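Local atomic coordinates of subdomain of Desmoplakin Carboxy-Terminal domain (DPCT) (Homo sapiens, PDB entry 1LM5), a protein that probably binds intermediate filaments through the plakin repeats of its carboxy-terminal region, as part of desmoplakin's structural role. Residues A12-T17 with G32-I37; G50-P55 with L61-A66; K97-A102 with E107-Y112. One frame throughout, in Å; residues are numbered along the deposited sequence.

Contact 1 (A12-T17 with G32-I37); sequences AAIFDT and GIVDSI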
ATOM      1  N   ALA B  12       6.253  10.919  10.839  1.00 14.33           N
ATOM      2  CA  ALA B  12       5.067  10.658  11.629  1.00 14.12           C
ATOM      3  C   ALA B  12       4.782  11.664  12.714  1.00 13.10           C
ATOM      4  O   ALA B  12       3.628  11.990  12.978  1.00 13.78           O
ATOM      5  CB  ALA B  12       5.175   9.277  12.256  1.00 14.48           C
ATOM      6  N   ALA B  13       5.837  12.151  13.347  1.00 12.36           N
ATOM      7  CA  ALA B  13       5.665  13.062  14.446  1.00 14.61           C
ATOM      8  C   ALA B  13       6.894  13.900  14.707  1.00 15.23           C
ATOM      9  O   ALA B  13       7.865  13.878  13.952  1.00 16.57           O
ATOM     10  CB  ALA B  13       5.287  12.281  15.693  1.00 16.07           C
ATOM     11  N   ILE B  14       6.853  14.589  15.832  1.00 17.97           N
ATOM     12  CA  ILE B  14       7.894  15.509  16.219  1.00 19.20           C
ATOM     13  C   ILE B  14       8.636  15.076  17.461  1.00 19.95           C
ATOM     14  O   ILE B  14       8.054  14.490  18.364  1.00 20.00           O
ATOM     15  CB  ILE B  14       7.253  16.866  16.496  1.00 19.35           C
ATOM     16  CG1 ILE B  14       6.543  17.346  15.231  1.00 18.86           C
ATOM     17  CG2 ILE B  14       8.291  17.853  16.990  1.00 19.26           C
ATOM     18  CD1 ILE B  14       7.487  17.654  14.104  1.00 20.19           C
ATOM     19  N   PHE B  15       9.932  15.342  17.496  1.00 19.93           N
ATOM     20  CA  PHE B  15      10.665  15.038  18.698  1.00 19.93           C
ATOM     21  C   PHE B  15      11.014  16.402  19.264  1.00 19.76           C
ATOM     22  O   PHE B  15      11.814  17.148  18.692  1.00 20.64           O
ATOM     23  CB  PHE B  15      11.935  14.239  18.435  1.00 19.55           C
ATOM     24  CG  PHE B  15      12.609  13.801  19.695  1.00 20.36           C
ATOM     25  CD1 PHE B  15      12.089  12.740  20.439  1.00 20.00           C
ATOM     26  CD2 PHE B  15      13.703  14.508  20.199  1.00 22.89           C
ATOM     27  CE1 PHE B  15      12.643  12.391  21.676  1.00 21.17           C
ATOM     28  CE2 PHE B  15      14.273  14.168  21.440  1.00 24.11           C
ATOM     29  CZ  PHE B  15      13.740  13.111  22.178  1.00 23.13           C
ATOM     30  N   ASP B  16      10.365  16.747  20.365  1.00 20.92           N
ATOM     31  CA  ASP B  16      10.605  18.020  21.026  1.00 22.87           C
ATOM     32  C   ASP B  16      11.928  17.880  21.775  1.00 24.32           C
ATOM     33  O   ASP B  16      11.993  17.272  22.842  1.00 24.24           O
ATOM     34  CB  ASP B  16       9.446  18.313  21.979  1.00 23.10           C
ATOM     35  CG  ASP B  16       9.607  19.620  22.723  1.00 24.74           C
ATOM     36  OD1 ASP B  16       8.594  20.101  23.260  1.00 27.72           O
ATOM     37  OD2 ASP B  16      10.731  20.165  22.784  1.00 25.99           O
ATOM     38  N   THR B  17      12.981  18.432  21.181  1.00 26.09           N
ATOM     39  CA  THR B  17      14.326  18.365  21.736  1.00 29.54           C
ATOM     40  C   THR B  17      14.429  18.941  23.136  1.00 29.98           C
ATOM     41  O   THR B  17      15.058  18.347  24.013  1.00 31.16           O
ATOM     42  CB  THR B  17      15.329  19.108  20.826  1.00 30.34           C
ATOM     43  OG1 THR B  17      15.364  18.477  19.539  1.00 32.88           O
ATOM     44  CG2 THR B  17      16.723  19.068  21.437  1.00 35.64           C
ATOM     45  N   GLY B  32       4.441  25.946  19.575  1.00 26.43           N
ATOM     46  CA  GLY B  32       5.168  26.926  18.799  1.00 27.58           C
ATOM     47  C   GLY B  32       6.554  26.509  18.350  1.00 27.18           C
ATOM     48  O   GLY B  32       7.383  27.372  18.069  1.00 28.76           O
ATOM     49  N   ILE B  33       6.817  25.207  18.277  1.00 26.72           N
ATOM     50  CA  ILE B  33       8.131  24.749  17.829  1.00 25.53           C
ATOM     51  C   ILE B  33       8.094  24.329  16.359  1.00 25.30           C
ATOM     52  O   ILE B  33       9.134  24.181  15.717  1.00 26.04           O
ATOM     53  CB  ILE B  33       8.676  23.607  18.717  1.00 26.24           C
ATOM     54  CG1 ILE B  33       7.738  22.398  18.702  1.00 24.79           C
ATOM     55  CG2 ILE B  33       8.854  24.132  20.138  1.00 26.11           C
ATOM     56  CD1 ILE B  33       8.292  21.209  19.490  1.00 28.57           C
ATOM     57  N   VAL B  34       6.881  24.139  15.845  1.00 24.03           N
ATOM     58  CA  VAL B  34       6.650  23.814  14.437  1.00 22.85           C
ATOM     59  C   VAL B  34       5.614  24.853  13.995  1.00 24.23           C
ATOM     60  O   VAL B  34       4.571  24.996  14.639  1.00 24.23           O
ATOM     61  CB  VAL B  34       6.034  22.406  14.258  1.00 21.36           C
ATOM     62  CG1 VAL B  34       5.777  22.144  12.786  1.00 21.28           C
ATOM     63  CG2 VAL B  34       6.948  21.348  14.858  1.00 21.81           C
ATOM     64  N   ASP B  35       5.894  25.601  12.931  1.00 23.79           N
ATOM     65  CA  ASP B  35       4.927  26.601  12.484  1.00 23.28           C
ATOM     66  C   ASP B  35       3.744  25.884  11.852  1.00 23.16           C
ATOM     67  O   ASP B  35       3.888  24.780  11.325  1.00 22.98           O
ATOM     68  CB  ASP B  35       5.552  27.577  11.486  1.00 22.50           C
ATOM     69  CG  ASP B  35       5.862  26.930  10.161  1.00 25.13           C
ATOM     70  OD1 ASP B  35       6.963  26.367  10.021  1.00 25.57           O
ATOM     71  OD2 ASP B  35       4.996  26.972   9.264  1.00 22.50           O
ATOM     72  N   SER B  36       2.573  26.505  11.895  1.00 23.99           N
ATOM     73  CA  SER B  36       1.369  25.874  11.377  1.00 24.23           C
ATOM     74  C   SER B  36       1.406  25.469   9.910  1.00 22.67           C
ATOM     75  O   SER B  36       0.755  24.505   9.518  1.00 21.83           O
ATOM     76  CB  SER B  36       0.157  26.776  11.610  1.00 24.93           C
ATOM     77  OG  SER B  36       0.204  27.888  10.744  1.00 31.88           O
ATOM     78  N   ILE B  37       2.132  26.209   9.085  1.00 20.95           N
ATOM     79  CA  ILE B  37       2.175  25.854   7.675  1.00 20.62           C
ATOM     80  C   ILE B  37       3.010  24.597   7.472  1.00 19.57           C
ATOM     81  O   ILE B  37       2.610  23.675   6.754  1.00 18.95           O
ATOM     82  CB  ILE B  37       2.739  26.998   6.821  1.00 22.27           C
ATOM     83  CG1 ILE B  37       1.792  28.193   6.882  1.00 25.46           C
ATOM     84  CG2 ILE B  37       2.877  26.547   5.365  1.00 20.26           C
ATOM     85  CD1 ILE B  37       2.332  29.417   6.153  1.00 26.46           C
TER
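Ile14, on strand 11-16, meets the loop ahead of helix 36-47 with both branches of its side chain. Its CD1 runs tip to tip into Val34, 3.8 Å from Val34 CG2, while the two isoleucines run alongside each other with opposed directions, Ile14 CG2 lying 4.2 Å from Ile33 CD1. Two residues on, Asp16 is crossed at about a right angle by Ile33, whose methyl CD1 rests 3.8 Å from Asp16 CG. No hydrogen bond joins the two segments; the contact is van der Waals packing, in which Ile33 CD1 also lies against the Asp16 carboxylate. That carboxylate is gripped elsewhere, by a salt bridge from OD1 to Arg31 and a hydrogen bond from the same oxygen to Asn19. Ile33 reaches the strand because its CG1 lies between the backbone N and the carbonyl carbon (chi1 60°) and the chain then extends to CD1 (chi2 176°). Just before it, Gly32 ends the preceding helix with positive phi in a Schellman motif; just after Val34, Asp35 N-caps helix 36-47 through a side-chain bond to a backbone N of its first turn, and its OD1 also bonds Thr38 OG1. The two hydrophobic residues thus bridge one helix end and the next helix start. All four touching residues are buried. Ile23 of the edge strand 21-23 touches Ile14, Asp16 and Ile33, and Ala197 of strand 193-197 touches Ile14 and Ile33; Ile25 of helix 25-30 also packs on Ile14, placing the interhelical loop over the mixed sheet.

Contact 2 (G50-P55 with L61-A66); sequences GGIIHP and LSLQDA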
ATOM      1  N   GLY B  50      -2.393   8.113   2.813  1.00 20.32           N
ATOM      2  CA  GLY B  50      -3.212   7.106   3.468  1.00 20.78           C
ATOM      3  C   GLY B  50      -3.857   7.482   4.780  1.00 20.30           C
ATOM      4  O   GLY B  50      -4.820   6.840   5.201  1.00 20.27           O
ATOM      5  N   GLY B  51      -3.335   8.505   5.440  1.00 17.95           N
ATOM      6  CA  GLY B  51      -3.944   8.919   6.685  1.00 18.24           C
ATOM      7  C   GLY B  51      -3.034   9.652   7.635  1.00 16.78           C
ATOM      8  O   GLY B  51      -1.810   9.508   7.593  1.00 14.88           O
ATOM      9  N   ILE B  52      -3.652  10.460   8.490  1.00 18.09           N
ATOM     10  CA  ILE B  52      -2.917  11.188   9.502  1.00 16.64           C
ATOM     11  C   ILE B  52      -2.317  10.087  10.370  1.00 17.64           C
ATOM     12  O   ILE B  52      -3.005   9.132  10.739  1.00 19.07           O
ATOM     13  CB  ILE B  52      -3.868  12.068  10.317  1.00 16.81           C
ATOM     14  CG1 ILE B  52      -4.538  13.086   9.385  1.00 18.07           C
ATOM     15  CG2 ILE B  52      -3.104  12.777  11.419  1.00 17.55           C
ATOM     16  CD1 ILE B  52      -3.531  13.988   8.643  1.00 20.18           C
ATOM     17  N   ILE B  53      -1.034  10.195  10.677  1.00 17.41           N
ATOM     18  CA  ILE B  53      -0.397   9.155  11.462  1.00 17.93           C
ATOM     19  C   ILE B  53      -0.536   9.403  12.949  1.00 17.89           C
ATOM     20  O   ILE B  53      -0.152  10.459  13.446  1.00 17.70           O
ATOM     21  CB  ILE B  53       1.096   9.032  11.094  1.00 16.57           C
ATOM     22  CG1 ILE B  53       1.216   8.716   9.602  1.00 19.94           C
ATOM     23  CG2 ILE B  53       1.768   7.926  11.941  1.00 18.90           C
ATOM     24  CD1 ILE B  53       2.640   8.735   9.072  1.00 23.93           C
ATOM     25  N   HIS B  54      -1.088   8.428  13.666  1.00 17.85           N
ATOM     26  CA  HIS B  54      -1.227   8.610  15.101  1.00 20.20           C
ATOM     27  C   HIS B  54       0.200   8.577  15.632  1.00 18.88           C
ATOM     28  O   HIS B  54       0.925   7.620  15.418  1.00 17.53           O
ATOM     29  CB  HIS B  54      -2.057   7.505  15.727  1.00 21.14           C
ATOM     30  CG  HIS B  54      -2.364   7.765  17.163  1.00 22.21           C
ATOM     31  ND1 HIS B  54      -1.386   7.791  18.132  1.00 24.24           N
ATOM     32  CD2 HIS B  54      -3.520   8.103  17.783  1.00 23.93           C
ATOM     33  CE1 HIS B  54      -1.925   8.138  19.289  1.00 26.32           C
ATOM     34  NE2 HIS B  54      -3.218   8.334  19.104  1.00 24.04           N
ATOM     35  N   PRO B  55       0.613   9.630  16.340  1.00 19.45           N
ATOM     36  CA  PRO B  55       1.977   9.699  16.867  1.00 20.39           C
ATOM     37  C   PRO B  55       2.479   8.568  17.746  1.00 22.76           C
ATOM     38  O   PRO B  55       3.681   8.331  17.807  1.00 23.09           O
ATOM     39  CB  PRO B  55       2.004  11.046  17.577  1.00 19.91           C
ATOM     40  CG  PRO B  55       0.609  11.216  18.031  1.00 21.89           C
ATOM     41  CD  PRO B  55      -0.214  10.726  16.869  1.00 18.92           C
ATOM     42  N   LEU B  61      -5.076   7.512  10.109  1.00 21.65           N
ATOM     43  CA  LEU B  61      -6.424   7.931  10.441  1.00 21.50           C
ATOM     44  C   LEU B  61      -7.039   8.847   9.403  1.00 21.58           C
ATOM     45  O   LEU B  61      -6.344   9.603   8.734  1.00 20.49           O
ATOM     46  CB  LEU B  61      -6.414   8.695  11.767  1.00 22.23           C
ATOM     47  CG  LEU B  61      -5.685   8.114  12.972  1.00 20.92           C
ATOM     48  CD1 LEU B  61      -5.575   9.199  14.057  1.00 21.74           C
ATOM     49  CD2 LEU B  61      -6.438   6.895  13.482  1.00 23.39           C
ATOM     50  N   SER B  62      -8.360   8.780   9.293  1.00 21.19           N
ATOM     51  CA  SER B  62      -9.081   9.668   8.394  1.00 21.67           C
ATOM     52  C   SER B  62      -8.957  11.008   9.102  1.00 21.66           C
ATOM     53  O   SER B  62      -8.631  11.054  10.292  1.00 19.85           O
ATOM     54  CB  SER B  62     -10.555   9.274   8.341  1.00 22.19           C
ATOM     55  OG  SER B  62     -11.092   9.251   9.650  1.00 21.74           O
ATOM     56  N   LEU B  63      -9.210  12.106   8.405  1.00 21.03           N
ATOM     57  CA  LEU B  63      -9.121  13.389   9.079  1.00 21.70           C
ATOM     58  C   LEU B  63     -10.104  13.443  10.244  1.00 22.92           C
ATOM     59  O   LEU B  63      -9.795  13.989  11.303  1.00 22.34           O
ATOM     60  CB  LEU B  63      -9.418  14.538   8.116  1.00 20.82           C
ATOM     61  CG  LEU B  63      -8.409  14.775   6.990  1.00 22.71           C
ATOM     62  CD1 LEU B  63      -8.932  15.869   6.061  1.00 20.90           C
ATOM     63  CD2 LEU B  63      -7.066  15.183   7.580  1.00 20.72           C
ATOM     64  N   GLN B  64     -11.290  12.877  10.035  1.00 25.63           N
ATOM     65  CA  GLN B  64     -12.336  12.881  11.048  1.00 27.97           C
ATOM     66  C   GLN B  64     -11.857  12.212  12.328  1.00 26.96           C
ATOM     67  O   GLN B  64     -11.995  12.759  13.428  1.00 24.09           O
ATOM     68  CB  GLN B  64     -13.577  12.166  10.512  1.00 32.04           C
ATOM     69  CG  GLN B  64     -14.745  12.151  11.474  1.00 36.39           C
ATOM     70  CD  GLN B  64     -15.899  11.307  10.965  1.00 39.64           C
ATOM     71  OE1 GLN B  64     -16.433  11.547   9.879  1.00 43.26           O
ATOM     72  NE2 GLN B  64     -16.290  10.311  11.749  1.00 41.46           N
ATOM     73  N   ASP B  65     -11.278  11.027  12.180  1.00 25.73           N
ATOM     74  CA  ASP B  65     -10.774  10.294  13.331  1.00 26.46           C
ATOM     75  C   ASP B  65      -9.596  11.011  13.981  1.00 24.16           C
ATOM     76  O   ASP B  65      -9.460  10.997  15.203  1.00 22.94           O
ATOM     77  CB  ASP B  65     -10.376   8.885  12.910  1.00 28.63           C
ATOM     78  CG  ASP B  65     -11.580   8.021  12.590  1.00 34.98           C
ATOM     79  OD1 ASP B  65     -11.397   6.883  12.117  1.00 37.41           O
ATOM     80  OD2 ASP B  65     -12.717   8.487  12.823  1.00 37.86           O
ATOM     81  N   ALA B  66      -8.746  11.636  13.167  1.00 23.30           N
ATOM     82  CA  ALA B  66      -7.595  12.365  13.704  1.00 21.77           C
ATOM     83  C   ALA B  66      -8.112  13.526  14.552  1.00 21.15           C
ATOM     84  O   ALA B  66      -7.542  13.850  15.597  1.00 19.62           O
ATOM     85  CB  ALA B  66      -6.712  12.887  12.579  1.00 20.66           C
TER
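A two-stranded antiparallel hairpin and the start of the helix behind it make this buried contact, within a plectin repeat: strand 52-53 pairs with strand 60-61, and the chain turns straight from Leu61 into helix 63-68. Ile52 and Leu61 form a hydrogen-bonded pair. Ile52 N gives to Leu61 O at 2.8 Å, in the carbonyl plane and on a lone pair, and Leu61 N returns a bond to Ile52 O at 2.7 Å, its donor tilted 17° from the plane. Both bonds are moderately bent. Gly51, next to the bridge, brings its CA to 3.2 Å from Leu61 O, a close approach of the two backbones beside the pair.

Ile52 carries the apolar part. Its CB stands 3.7 Å from Ala66 CB, whose methyl also lies against CG1 and CG2, at the fork of the branched side chain. With CG1 beside the backbone N (chi1 -61°), that branch is carried to Leu63, where Ile52 CG1 and Leu63 CD2 are 3.7 Å apart and the side chains cross obliquely. Leu61, on the same face as Ile52, lies against the Ile52 carbonyl, with Leu61 CG 3.6 Å from Ile52 O, and its CD1 reaches His54 CB at 4.2 Å, while His54 ND1 bonds to Thr56 N inside the turn. Ser62 is the N-cap of the helix, and its OG accepts from Asp65 N at 3.1 Å. Leu80 of helix 74-88 and Ala47 of helix 36-47 also touch Ile52.

A Schellman turn at Gly50, a short beta hairpin and a serine-capped helix packed back on its first strand follow one another here, consistent with the plakin repeat motif.

Contact 3 (K97-A102 with E107-Y112); sequences KKMSAA and EKWLPY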
ATOM      1  N   LYS B  97     -15.210   8.002 -11.583  1.00 42.13           N
ATOM      2  CA  LYS B  97     -13.808   7.745 -11.907  1.00 42.83           C
ATOM      3  C   LYS B  97     -12.950   8.815 -11.240  1.00 42.01           C
ATOM      4  O   LYS B  97     -12.614   9.828 -11.850  1.00 41.15           O
ATOM      5  CB  LYS B  97     -13.604   7.785 -13.422  1.00 44.35           C
ATOM      6  CG  LYS B  97     -12.228   7.321 -13.881  1.00 47.90           C
ATOM      7  CD  LYS B  97     -12.018   5.839 -13.589  1.00 49.72           C
ATOM      8  CE  LYS B  97     -10.657   5.362 -14.083  1.00 50.84           C
ATOM      9  NZ  LYS B  97     -10.506   5.534 -15.558  1.00 52.99           N
ATOM     10  N   LYS B  98     -12.605   8.576  -9.979  1.00 40.91           N
ATOM     11  CA  LYS B  98     -11.812   9.503  -9.181  1.00 39.88           C
ATOM     12  C   LYS B  98     -10.506   9.968  -9.825  1.00 37.53           C
ATOM     13  O   LYS B  98      -9.799   9.193 -10.470  1.00 38.20           O
ATOM     14  CB  LYS B  98     -11.518   8.865  -7.823  1.00 40.72           C
ATOM     15  CG  LYS B  98     -12.771   8.524  -7.033  1.00 42.46           C
ATOM     16  CD  LYS B  98     -12.520   7.379  -6.067  1.00 45.16           C
ATOM     17  CE  LYS B  98     -12.217   6.083  -6.816  1.00 46.08           C
ATOM     18  NZ  LYS B  98     -11.878   4.952  -5.900  1.00 48.00           N
ATOM     19  N   MET B  99     -10.198  11.248  -9.652  1.00 34.61           N
ATOM     20  CA  MET B  99      -8.974  11.812 -10.197  1.00 31.87           C
ATOM     21  C   MET B  99      -7.866  11.746  -9.158  1.00 29.64           C
ATOM     22  O   MET B  99      -8.110  11.939  -7.967  1.00 27.58           O
ATOM     23  CB  MET B  99      -9.155  13.288 -10.557  1.00 34.41           C
ATOM     24  CG  MET B  99     -10.148  13.612 -11.648  1.00 36.52           C
ATOM     25  SD  MET B  99      -9.924  15.360 -12.063  1.00 39.70           S
ATOM     26  CE  MET B  99     -10.757  16.160 -10.685  1.00 35.78           C
ATOM     27  N   SER B 100      -6.649  11.478  -9.614  1.00 26.94           N
ATOM     28  CA  SER B 100      -5.501  11.454  -8.726  1.00 25.53           C
ATOM     29  C   SER B 100      -5.088  12.923  -8.549  1.00 24.82           C
ATOM     30  O   SER B 100      -5.609  13.805  -9.235  1.00 24.20           O
ATOM     31  CB  SER B 100      -4.360  10.665  -9.362  1.00 26.44           C
ATOM     32  OG  SER B 100      -3.943  11.273 -10.571  1.00 26.51           O
ATOM     33  N   ALA B 101      -4.162  13.194  -7.639  1.00 24.41           N
ATOM     34  CA  ALA B 101      -3.727  14.570  -7.422  1.00 23.74           C
ATOM     35  C   ALA B 101      -3.263  15.244  -8.713  1.00 24.69           C
ATOM     36  O   ALA B 101      -3.656  16.372  -9.012  1.00 24.74           O
ATOM     37  CB  ALA B 101      -2.613  14.604  -6.397  1.00 23.69           C
ATOM     38  N   ALA B 102      -2.422  14.551  -9.473  1.00 24.84           N
ATOM     39  CA  ALA B 102      -1.886  15.094 -10.719  1.00 26.40           C
ATOM     40  C   ALA B 102      -2.989  15.526 -11.673  1.00 26.06           C
ATOM     41  O   ALA B 102      -2.923  16.613 -12.259  1.00 26.25           O
ATOM     42  CB  ALA B 102      -1.001  14.067 -11.399  1.00 25.37           C
ATOM     43  N   GLU B 107      -7.029  19.676 -14.024  1.00 35.81           N
ATOM     44  CA  GLU B 107      -8.379  20.206 -14.166  1.00 36.64           C
ATOM     45  C   GLU B 107      -8.648  21.423 -13.296  1.00 36.82           C
ATOM     46  O   GLU B 107      -9.794  21.826 -13.120  1.00 36.93           O
ATOM     47  CB  GLU B 107      -9.393  19.106 -13.870  1.00 37.94           C
ATOM     48  CG  GLU B 107      -9.151  17.832 -14.678  1.00 39.93           C
ATOM     49  CD  GLU B 107      -9.264  18.058 -16.179  1.00 44.02           C
ATOM     50  OE1 GLU B 107      -8.857  17.163 -16.956  1.00 44.12           O
ATOM     51  OE2 GLU B 107      -9.766  19.129 -16.585  1.00 44.93           O
ATOM     52  N   LYS B 108      -7.581  22.013 -12.764  1.00 37.63           N
ATOM     53  CA  LYS B 108      -7.684  23.200 -11.914  1.00 38.31           C
ATOM     54  C   LYS B 108      -8.452  23.019 -10.608  1.00 38.38           C
ATOM     55  O   LYS B 108      -8.774  24.006  -9.940  1.00 38.40           O
ATOM     56  CB  LYS B 108      -8.305  24.365 -12.693  1.00 39.37           C
ATOM     57  CG  LYS B 108      -7.321  25.156 -13.535  1.00 41.75           C
ATOM     58  CD  LYS B 108      -6.846  24.378 -14.743  1.00 43.75           C
ATOM     59  CE  LYS B 108      -5.874  25.210 -15.572  1.00 44.52           C
ATOM     60  NZ  LYS B 108      -5.402  24.467 -16.772  1.00 46.68           N
ATOM     61  N   TRP B 109      -8.747  21.776 -10.239  1.00 38.19           N
ATOM     62  CA  TRP B 109      -9.467  21.525  -8.999  1.00 37.59           C
ATOM     63  C   TRP B 109      -8.515  21.659  -7.829  1.00 36.44           C
ATOM     64  O   TRP B 109      -8.912  21.999  -6.713  1.00 37.11           O
ATOM     65  CB  TRP B 109     -10.095  20.128  -9.006  1.00 40.46           C
ATOM     66  CG  TRP B 109     -11.574  20.185  -9.159  1.00 43.74           C
ATOM     67  CD1 TRP B 109     -12.271  20.424 -10.307  1.00 45.69           C
ATOM     68  CD2 TRP B 109     -12.546  20.109  -8.107  1.00 46.19           C
ATOM     69  NE1 TRP B 109     -13.620  20.509 -10.036  1.00 47.04           N
ATOM     70  CE2 TRP B 109     -13.817  20.320  -8.694  1.00 47.18           C
ATOM     71  CE3 TRP B 109     -12.467  19.886  -6.725  1.00 47.22           C
ATOM     72  CZ2 TRP B 109     -15.001  20.314  -7.945  1.00 47.17           C
ATOM     73  CZ3 TRP B 109     -13.646  19.879  -5.979  1.00 47.85           C
ATOM     74  CH2 TRP B 109     -14.894  20.093  -6.592  1.00 48.34           C
ATOM     75  N   LEU B 110      -7.242  21.415  -8.101  1.00 33.95           N
ATOM     76  CA  LEU B 110      -6.221  21.490  -7.081  1.00 31.53           C
ATOM     77  C   LEU B 110      -5.132  22.448  -7.549  1.00 31.53           C
ATOM     78  O   LEU B 110      -4.570  22.276  -8.630  1.00 32.41           O
ATOM     79  CB  LEU B 110      -5.655  20.082  -6.860  1.00 30.46           C
ATOM     80  CG  LEU B 110      -4.672  19.781  -5.737  1.00 30.02           C
ATOM     81  CD1 LEU B 110      -5.294  20.124  -4.393  1.00 28.37           C
ATOM     82  CD2 LEU B 110      -4.304  18.304  -5.800  1.00 27.79           C
ATOM     83  N   PRO B 111      -4.842  23.493  -6.758  1.00 31.05           N
ATOM     84  CA  PRO B 111      -3.798  24.441  -7.153  1.00 30.35           C
ATOM     85  C   PRO B 111      -2.500  23.667  -7.398  1.00 30.61           C
ATOM     86  O   PRO B 111      -2.213  22.693  -6.700  1.00 28.72           O
ATOM     87  CB  PRO B 111      -3.704  25.366  -5.944  1.00 31.14           C
ATOM     88  CG  PRO B 111      -5.110  25.385  -5.439  1.00 31.94           C
ATOM     89  CD  PRO B 111      -5.505  23.928  -5.516  1.00 30.97           C
ATOM     90  N   TYR B 112      -1.731  24.095  -8.392  1.00 29.35           N
ATOM     91  CA  TYR B 112      -0.477  23.432  -8.733  1.00 29.87           C
ATOM     92  C   TYR B 112       0.420  23.167  -7.528  1.00 29.59           C
ATOM     93  O   TYR B 112       0.976  22.077  -7.389  1.00 28.83           O
ATOM     94  CB  TYR B 112       0.308  24.270  -9.737  1.00 32.59           C
ATOM     95  CG  TYR B 112       1.628  23.641 -10.127  1.00 34.05           C
ATOM     96  CD1 TYR B 112       1.672  22.555 -10.993  1.00 35.09           C
ATOM     97  CD2 TYR B 112       2.829  24.111  -9.596  1.00 35.75           C
ATOM     98  CE1 TYR B 112       2.876  21.947 -11.321  1.00 36.72           C
ATOM     99  CE2 TYR B 112       4.043  23.507  -9.919  1.00 37.60           C
ATOM    100  CZ  TYR B 112       4.056  22.427 -10.782  1.00 36.71           C
ATOM    101  OH  TYR B 112       5.249  21.824 -11.107  1.00 41.18           O
TER
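Met99 lays its sulfur across the aliphatic part of Glu107 at about a right angle, with Met99 SD 3.7 Å from Glu107 CG. The methionine chain bends at its last torsion (chi3 -77°), which turns the terminal methyl toward Trp109: Met99 CE comes within 4.4 Å of Trp109 CB and meets the indole obliquely. Glu107 and Trp109 are exposed, whereas Met99 is buried, so the thioether is roofed by residues at the surface.

Deeper in, Leu110 CD2 covers the first turn of helix 101-106, 4.1 Å from Ala101 CB and 3.8 Å from Ala101 O. Its CG, opposite the backbone N (chi1 -173°), puts CD2 against Ala101; Phe90 and Phe118 also touch Leu110. No hydrogen bond links the segments; backbone bonds tie Met99 to Phe90 and Leu110 to Ala104.

Ser100 N-caps the short helix, and Lys108, with positive phi, ends it in a Schellman motif, with bonds from Trp109 N to Ala104 O and from Lys108 N to Val105 O. The chain leaving the short helix packs back on the chain that enters it, and Pro111 occupies the N-cap position of helix 112-124: a loop connection between helices 101-106 and 112-124, closed by a Schellman motif.

Contacts 1 and 2 adjoin, their centres about 17 Å apart: Ala12 packs its CB on Ile53 CG2 at 3.7 Å, and Ala13 lies against Pro55, so strand 11-16 borders the hairpin, with helix 36-47 connecting the two contacts along the chain. Contact 3 stands apart, touching neither, and lies on the opposite side of the chain's centre from contact 1. Contact 2 alone joins its segments by backbone hydrogen bonds. Contacts 1 and 3 rest on side-chain packing. Contact 1 buries every touching residue and contact 2 all but the partly exposed His54, whereas contact 3 grades from buried Leu110 to exposed Glu107 and Trp109. Each includes a residue that N-caps a helix.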